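Local structure of 8-demethyl-8-aminoriboflavin-5'-phosphate synthase (Streptomyces davawensis, 5MLD) at residues T185-L188 with I189-V193; T196-L199 with A200-Q204; K27-P30 with L31-E35. The protein replaces the C-8 methyl group of riboflavin-5'-phosphate with an amino group taken from glutamate, a key step in making the antibiotic roseoflavin. All blocks are in the same frame, centred on the assembly; numbering follows the deposited sequence.

Interaction 1. Residues T185-L188 with I189-V193; sequences TNKL and IRFMV
Phe191 meets Lys187 O twice, with its backbone N-H and with one face of its ring. Its N donates to Lys187 O at 3.0 Å (N-H...O 170°), and the same oxygen stands 3.2 Å above the ring plane, offset toward the rim. With CG beside the backbone N (chi1 -68°), the ring runs alongside the Lys187 chain, Lys187 CG lying 4.0 Å from Phe191 CZ, while Leu188 CD2 comes within 4.0 Å of Phe191 CD2.

The other carbonyls of this turn of helix 183-205 are also taken: Thr185 O by Ile189 N at 2.9 Å, Leu188 O by Met192 N at 2.9 Å, and Asn186 O by Arg190 N at a longer 3.3 Å.

Polar side-chain ends look outside the turn. Thr185 OG1 bonds to Tyr163 O of its own chain. Asn186 ND2 bonds to Asp180 O of its own chain and to Ser223 OG of the second subunit, Arg190 NE forms a salt bridge with Glu222 of that subunit, and Lys187 NZ binds the carbonyls of Thr235 and Ala237 of the third. Main-chain polarity is thus spent along the helix, whereas side-chain polarity is spent on tertiary and tetramer contacts.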
loop_
_atom_site.group_PDB
_atom_site.type_symbol
_atom_site.label_atom_id
_atom_site.label_comp_id
_atom_site.label_asym_id
_atom_site.label_seq_id
_atom_site.Cartn_x
_atom_site.Cartn_y
_atom_site.Cartn_z
ATOM N N THR A 185 -15.996 0.490 15.998
ATOM C CA THR A 185 -14.913 1.376 16.425
ATOM C C THR A 185 -14.725 1.313 17.935
ATOM O O THR A 185 -13.597 1.223 18.431
ATOM C CB THR A 185 -15.193 2.813 15.987
ATOM O OG1 THR A 185 -15.278 2.853 14.559
ATOM C CG2 THR A 185 -14.084 3.759 16.440
ATOM N N ASN A 186 -15.824 1.358 18.682
ATOM C CA ASN A 186 -15.694 1.384 20.132
ATOM C C ASN A 186 -15.077 0.094 20.651
ATOM O O ASN A 186 -14.263 0.115 21.585
ATOM C CB ASN A 186 -17.049 1.648 20.776
ATOM C CG ASN A 186 -17.384 3.128 20.808
ATOM O OD1 ASN A 186 -16.484 3.974 20.907
ATOM N ND2 ASN A 186 -18.674 3.451 20.728
ATOM N N LYS A 187 -15.400 -1.032 20.029
ATOM C CA LYS A 187 -14.786 -2.267 20.505
ATOM C C LYS A 187 -13.321 -2.341 20.081
ATOM O O LYS A 187 -12.476 -2.775 20.868
ATOM C CB LYS A 187 -15.590 -3.491 20.043
ATOM C CG LYS A 187 -15.092 -4.268 18.838
ATOM C CD LYS A 187 -16.055 -5.426 18.535
ATOM C CE LYS A 187 -15.809 -6.051 17.174
ATOM N NZ LYS A 187 -16.910 -6.993 16.809
ATOM N N LEU A 188 -12.978 -1.849 18.876
ATOM C CA LEU A 188 -11.566 -1.839 18.487
ATOM C C LEU A 188 -10.726 -0.948 19.408
ATOM O O LEU A 188 -9.586 -1.295 19.744
ATOM C CB LEU A 188 -11.408 -1.388 17.030
ATOM C CG LEU A 188 -11.940 -2.373 15.975
ATOM C CD1 LEU A 188 -11.461 -1.941 14.600
ATOM C CD2 LEU A 188 -11.521 -3.823 16.240
ATOM N N ILE A 189 -11.234 0.228 19.779
ATOM C CA ILE A 189 -10.473 1.093 20.681
ATOM C C ILE A 189 -10.170 0.354 21.980
ATOM O O ILE A 189 -9.039 0.392 22.492
ATOM C CB ILE A 189 -11.231 2.411 20.937
ATOM C CG1 ILE A 189 -11.247 3.269 19.666
ATOM C CG2 ILE A 189 -10.569 3.198 22.054
ATOM C CD1 ILE A 189 -12.113 4.524 19.798
ATOM N N ARG A 190 -11.159 -0.368 22.501
ATOM C CA ARG A 190 -10.966 -1.102 23.754
ATOM C C ARG A 190 -9.940 -2.224 23.608
ATOM O O ARG A 190 -9.097 -2.409 24.501
ATOM C CB ARG A 190 -12.299 -1.648 24.256
ATOM C CG ARG A 190 -13.240 -0.542 24.782
ATOM C CD ARG A 190 -14.621 -1.085 25.208
ATOM N NE ARG A 190 -15.438 -0.045 25.839
ATOM C CZ ARG A 190 -15.371 0.298 27.125
ATOM N NH1 ARG A 190 -14.534 -0.330 27.949
ATOM N NH2 ARG A 190 -16.160 1.261 27.598
ATOM N N PHE A 191 -9.999 -2.980 22.504
ATOM C CA PHE A 191 -8.970 -3.978 22.204
ATOM C C PHE A 191 -7.590 -3.334 22.239
ATOM O O PHE A 191 -6.653 -3.834 22.876
ATOM C CB PHE A 191 -9.181 -4.593 20.806
ATOM C CG PHE A 191 -10.406 -5.473 20.644
ATOM C CD1 PHE A 191 -11.277 -5.737 21.689
ATOM C CD2 PHE A 191 -10.662 -6.051 19.406
ATOM C CE1 PHE A 191 -12.379 -6.546 21.498
ATOM C CE2 PHE A 191 -11.760 -6.869 19.199
ATOM C CZ PHE A 191 -12.625 -7.118 20.247
ATOM N N MET A 192 -7.448 -2.223 21.518
ATOM C CA MET A 192 -6.144 -1.602 21.359
ATOM C C MET A 192 -5.583 -1.152 22.697
ATOM O O MET A 192 -4.401 -1.369 22.979
ATOM C CB MET A 192 -6.251 -0.425 20.391
ATOM C CG MET A 192 -4.938 0.214 20.028
ATOM S SD MET A 192 -4.401 1.477 21.198
ATOM C CE MET A 192 -5.840 2.532 21.320
ATOM N N VAL A 193 -6.412 -0.510 23.528
ATOM C CA VAL A 193 -5.925 -0.029 24.822
ATOM C C VAL A 193 -5.527 -1.202 25.717
ATOM O O VAL A 193 -4.467 -1.186 26.360
ATOM C CB VAL A 193 -6.988 0.851 25.495
ATOM C CG1 VAL A 193 -6.578 1.165 26.953
ATOM C CG2 VAL A 193 -7.152 2.125 24.694
#

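Interaction 2. Residues T196-L199 with A200-Q204; sequences TSHL and ARMLQ
Met202 and His198 meet one helical turn apart through sulfur and ring. Met202 SD lies 3.2 Å from His198 NE2 and 3.9 Å from the ring centroid, 55° off the ring normal, which makes this an oblique Met-aromatic contact; Met202 CG sits over one ring face. The imidazole is brought there by a first torsion that sets CG opposite the backbone N (chi1 178°), and NE2 is held by a hydrogen bond to Thr206 O of the second subunit, which, together with the waters at ND1, probably holds the ring's rotation.

Water joins the other ring nitrogen to Arg201. One molecule bridges His198 ND1 and Arg201 NH2, accepting from the latter at 2.7 Å; another bridges ND1 and Arg201 NE, with NE donating to it at 2.7 Å. Both waters lie in the guanidinium plane at its edge. A bend at chi3 (-71°) folds the arginine back over its own helix, so that Ser197 O sits 3.8 Å above the centre of one guanidinium face. NH1 forms a salt bridge with Glu35 of the same chain.

Apolar contacts come next. Leu199 CD1 touches Met202 SD at 4.0 Å, while Leu199 and Leu203 run side by side, and both pack on Val126 of strand 125-132.

Main-chain bonds complete the set: the amides of Ala200, Arg201, Met202 and Leu203 donate to the carbonyls four residues earlier.

Such division of labour is that of a helix packed between the central sheet of a flavodoxin-like alpha/beta fold and a neighbouring subunit: leucines against the central sheet, and His198, Leu199, Met202 and Leu203 against the second subunit of the homotetramer.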
loop_
_atom_site.group_PDB
_atom_site.type_symbol
_atom_site.label_atom_id
_atom_site.label_comp_id
_atom_site.label_asym_id
_atom_site.label_seq_id
_atom_site.Cartn_x
_atom_site.Cartn_y
_atom_site.Cartn_z
ATOM N N THR A 196 -2.165 -2.869 24.031
ATOM C CA THR A 196 -0.955 -2.051 24.156
ATOM C C THR A 196 -0.538 -1.906 25.609
ATOM O O THR A 196 0.658 -1.881 25.913
ATOM C CB THR A 196 -1.138 -0.662 23.545
ATOM O OG1 THR A 196 -2.272 -0.008 24.145
ATOM C CG2 THR A 196 -1.356 -0.789 22.055
ATOM N N SER A 197 -1.505 -1.767 26.513
ATOM C CA SER A 197 -1.176 -1.629 27.932
ATOM C C SER A 197 -0.487 -2.880 28.467
ATOM O O SER A 197 0.515 -2.787 29.190
ATOM C CB SER A 197 -2.436 -1.331 28.737
ATOM O OG SER A 197 -2.998 -0.090 28.335
ATOM N N HIS A 198 -1.025 -4.057 28.137
ATOM C CA HIS A 198 -0.413 -5.305 28.585
ATOM C C HIS A 198 1.009 -5.442 28.055
ATOM O O HIS A 198 1.949 -5.729 28.808
ATOM C CB HIS A 198 -1.255 -6.504 28.144
ATOM C CG HIS A 198 -0.653 -7.815 28.538
ATOM N ND1 HIS A 198 -0.746 -8.316 29.820
ATOM C CD2 HIS A 198 0.086 -8.708 27.835
ATOM C CE1 HIS A 198 -0.112 -9.474 29.883
ATOM N NE2 HIS A 198 0.410 -9.732 28.696
ATOM N N LEU A 199 1.191 -5.237 26.753
ATOM C CA LEU A 199 2.525 -5.417 26.193
ATOM C C LEU A 199 3.511 -4.398 26.750
ATOM O O LEU A 199 4.699 -4.710 26.917
ATOM C CB LEU A 199 2.447 -5.344 24.670
ATOM C CG LEU A 199 3.716 -5.593 23.859
ATOM C CD1 LEU A 199 4.281 -6.975 24.160
ATOM C CD2 LEU A 199 3.414 -5.486 22.380
ATOM N N ALA A 200 3.044 -3.183 27.064
ATOM C CA ALA A 200 3.946 -2.201 27.653
ATOM C C ALA A 200 4.415 -2.658 29.030
ATOM O O ALA A 200 5.604 -2.547 29.351
ATOM C CB ALA A 200 3.269 -0.832 27.754
ATOM N N ARG A 201 3.494 -3.174 29.852
ATOM C CA ARG A 201 3.886 -3.684 31.165
ATOM C C ARG A 201 4.852 -4.854 31.022
ATOM O O ARG A 201 5.831 -4.954 31.770
ATOM C CB ARG A 201 2.656 -4.103 31.975
ATOM C CG ARG A 201 1.799 -2.939 32.470
ATOM C CD ARG A 201 0.683 -3.394 33.407
ATOM N NE ARG A 201 -0.371 -4.117 32.696
ATOM C CZ ARG A 201 -1.515 -3.568 32.289
ATOM N NH1 ARG A 201 -1.772 -2.289 32.534
ATOM N NH2 ARG A 201 -2.414 -4.305 31.649
ATOM N N MET A 202 4.596 -5.741 30.056
ATOM C CA MET A 202 5.516 -6.842 29.777
ATOM C C MET A 202 6.915 -6.337 29.454
ATOM O O MET A 202 7.907 -6.801 30.031
ATOM C CB MET A 202 5.004 -7.683 28.607
ATOM C CG MET A 202 3.757 -8.498 28.857
ATOM S SD MET A 202 3.298 -9.303 27.299
ATOM C CE MET A 202 4.649 -10.464 27.091
ATOM N N LEU A 203 7.023 -5.405 28.502
ATOM C CA LEU A 203 8.343 -4.965 28.067
ATOM C C LEU A 203 9.054 -4.143 29.128
ATOM O O LEU A 203 10.287 -4.069 29.114
ATOM C CB LEU A 203 8.218 -4.173 26.763
ATOM C CG LEU A 203 7.916 -5.021 25.532
ATOM C CD1 LEU A 203 7.616 -4.114 24.350
ATOM C CD2 LEU A 203 9.094 -5.929 25.209
ATOM N N GLN A 204 8.304 -3.525 30.045
ATOM C CA GLN A 204 8.929 -2.856 31.180
ATOM C C GLN A 204 9.618 -3.862 32.093
ATOM O O GLN A 204 10.692 -3.585 32.638
ATOM C CB GLN A 204 7.884 -2.060 31.954
ATOM C CG GLN A 204 8.412 -1.480 33.260
ATOM C CD GLN A 204 7.357 -0.702 34.015
ATOM O OE1 GLN A 204 6.306 -1.238 34.375
ATOM N NE2 GLN A 204 7.625 0.578 34.248
HETATM O O HOH W 1 -3.056 -6.886 31.174
HETATM O O HOH W 2 -0.439 -6.708 32.138
#

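Interaction 3. Residues K27-P30 with L31-E35; sequences KAVP and LYEKE
Tyr32, Glu33 and Lys34 each donate a backbone N-H to the carbonyl four residues back, those of Ala28, Val29 and Pro30, all at N-to-O distances of 3.0 Å and with N-H...O angles between 154° and 166°. Pro30 has no N-H to give, which leaves the preceding turn without one bond and kinks the helix at this residue. Glu35 already belongs to the turn that follows, although its N still reaches Leu31 O.

Side chains of the later turn lean over carbonyls of the earlier one. Leu31 CG is 3.5 Å from Lys27 O, Glu33 CG is 3.3 Å from Val29 O, and Lys34 CG is 3.2 Å from Pro30 O. All three have CG beside the backbone N, with first torsions near -64°, a setting that turns the chain back toward the preceding turn.

This is the C-terminal part of the helix in the beta-alpha-beta unit formed by strand 4-9, helix 20-34 and strand 38-43, a unit of the flavodoxin-like fold. Val29 packs on Thr39 and Val41 of the closing strand, and Glu33 OE2 bonds to Thr39 OG1.

The Tyr32 side chain is buried. Its ring stands obliquely to Ala28 O, with Tyr32 CD2 3.5 Å from that oxygen, and Tyr32 CE2 lies 4.4 Å from Ala28 CB. Beyond the helix the ring packs on Ile84 and Val86 of strand 84-92. At the start of the stretch, Lys27 NZ hydrogen-bonds to Asp180 O.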
loop_
_atom_site.group_PDB
_atom_site.type_symbol
_atom_site.label_atom_id
_atom_site.label_comp_id
_atom_site.label_asym_id
_atom_site.label_seq_id
_atom_site.Cartn_x
_atom_site.Cartn_y
_atom_site.Cartn_z
ATOM N N LYS A 27 -12.141 8.701 23.578
ATOM C CA LYS A 27 -12.493 7.386 24.125
ATOM C C LYS A 27 -11.281 6.678 24.728
ATOM O O LYS A 27 -11.397 6.008 25.769
ATOM C CB LYS A 27 -13.091 6.478 23.047
ATOM C CG LYS A 27 -14.337 6.987 22.320
ATOM C CD LYS A 27 -15.559 6.830 23.177
ATOM C CE LYS A 27 -16.818 6.801 22.315
ATOM N NZ LYS A 27 -18.008 7.005 23.145
ATOM N N ALA A 28 -10.123 6.785 24.069
ATOM C CA ALA A 28 -8.944 6.032 24.492
ATOM C C ALA A 28 -8.368 6.554 25.805
ATOM O O ALA A 28 -7.843 5.775 26.612
ATOM C CB ALA A 28 -7.879 6.089 23.405
ATOM N N VAL A 29 -8.399 7.870 26.015
ATOM C CA VAL A 29 -7.718 8.445 27.182
ATOM C C VAL A 29 -8.243 7.871 28.497
ATOM O O VAL A 29 -7.427 7.386 29.302
ATOM C CB VAL A 29 -7.783 9.983 27.130
ATOM C CG1 VAL A 29 -7.420 10.593 28.492
ATOM C CG2 VAL A 29 -6.888 10.522 25.989
ATOM N N PRO A 30 -9.554 7.890 28.791
ATOM C CA PRO A 30 -9.991 7.328 30.087
ATOM C C PRO A 30 -9.727 5.843 30.208
ATOM O O PRO A 30 -9.523 5.354 31.328
ATOM C CB PRO A 30 -11.495 7.634 30.142
ATOM C CG PRO A 30 -11.889 7.876 28.733
ATOM C CD PRO A 30 -10.686 8.471 28.053
ATOM N N LEU A 31 -9.712 5.106 29.095
ATOM C CA LEU A 31 -9.387 3.685 29.172
ATOM C C LEU A 31 -7.928 3.475 29.573
ATOM O O LEU A 31 -7.629 2.609 30.407
ATOM C CB LEU A 31 -9.686 2.993 27.844
ATOM C CG LEU A 31 -11.147 2.974 27.403
ATOM C CD1 LEU A 31 -11.214 2.448 25.979
ATOM C CD2 LEU A 31 -12.012 2.134 28.343
ATOM N N TYR A 32 -7.003 4.256 29.003
ATOM C CA TYR A 32 -5.611 4.147 29.441
ATOM C C TYR A 32 -5.473 4.522 30.909
ATOM O O TYR A 32 -4.758 3.848 31.661
ATOM C CB TYR A 32 -4.691 5.029 28.596
ATOM C CG TYR A 32 -4.212 4.398 27.310
ATOM C CD1 TYR A 32 -3.496 3.215 27.328
ATOM C CD2 TYR A 32 -4.483 4.987 26.068
ATOM C CE1 TYR A 32 -3.059 2.626 26.164
ATOM C CE2 TYR A 32 -4.046 4.409 24.894
ATOM C CZ TYR A 32 -3.328 3.224 24.946
ATOM O OH TYR A 32 -2.897 2.615 23.800
ATOM N N GLU A 33 -6.168 5.583 31.342
ATOM C CA GLU A 33 -6.063 6.004 32.735
ATOM C C GLU A 33 -6.579 4.921 33.681
ATOM O O GLU A 33 -6.021 4.735 34.772
ATOM C CB GLU A 33 -6.806 7.327 32.945
ATOM C CG GLU A 33 -6.211 8.518 32.164
ATOM C CD GLU A 33 -4.806 8.958 32.623
ATOM O OE1 GLU A 33 -4.327 8.497 33.681
ATOM O OE2 GLU A 33 -4.167 9.792 31.928
ATOM N N LYS A 34 -7.640 4.199 33.287
ATOM C CA LYS A 34 -8.116 3.073 34.097
ATOM C C LYS A 34 -7.079 1.960 34.176
ATOM O O LYS A 34 -7.065 1.198 35.154
ATOM C CB LYS A 34 -9.415 2.485 33.535
ATOM C CG LYS A 34 -10.631 3.393 33.551
ATOM C CD LYS A 34 -11.791 2.729 32.823
ATOM C CE LYS A 34 -13.043 3.612 32.802
ATOM N NZ LYS A 34 -13.558 3.917 34.178
ATOM N N GLU A 35 -6.241 1.817 33.138
ATOM C CA GLU A 35 -5.126 0.870 33.141
ATOM C C GLU A 35 -3.962 1.330 34.009
ATOM O O GLU A 35 -2.966 0.600 34.123
ATOM C CB GLU A 35 -4.608 0.636 31.713
ATOM C CG GLU A 35 -5.534 -0.169 30.813
ATOM C CD GLU A 35 -5.350 -1.681 30.973
ATOM O OE1 GLU A 35 -4.516 -2.115 31.804
ATOM O OE2 GLU A 35 -6.036 -2.437 30.258
#

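Interactions 1 and 2 follow each other along helix 183-205, their centres about 17 Å apart, and both face the second subunit. Interaction 3, on helix 20-34, packs against each: its centre is about 11 Å from that of interaction 1 and about 15 Å from that of interaction 2. Met192 SD approaches Tyr32 OH at 3.2 Å, a packing contact. Tyr32 OH also makes a probable hydrogen bond with Thr196 OG1 at 2.7 Å. Bound 8-demethyl-8-aminoriboflavin-5'-phosphate lies about 12 Å from the Thr185 side chain and about 13 Å from that of Lys27; interaction 2 lies away from the flavin-binding residues.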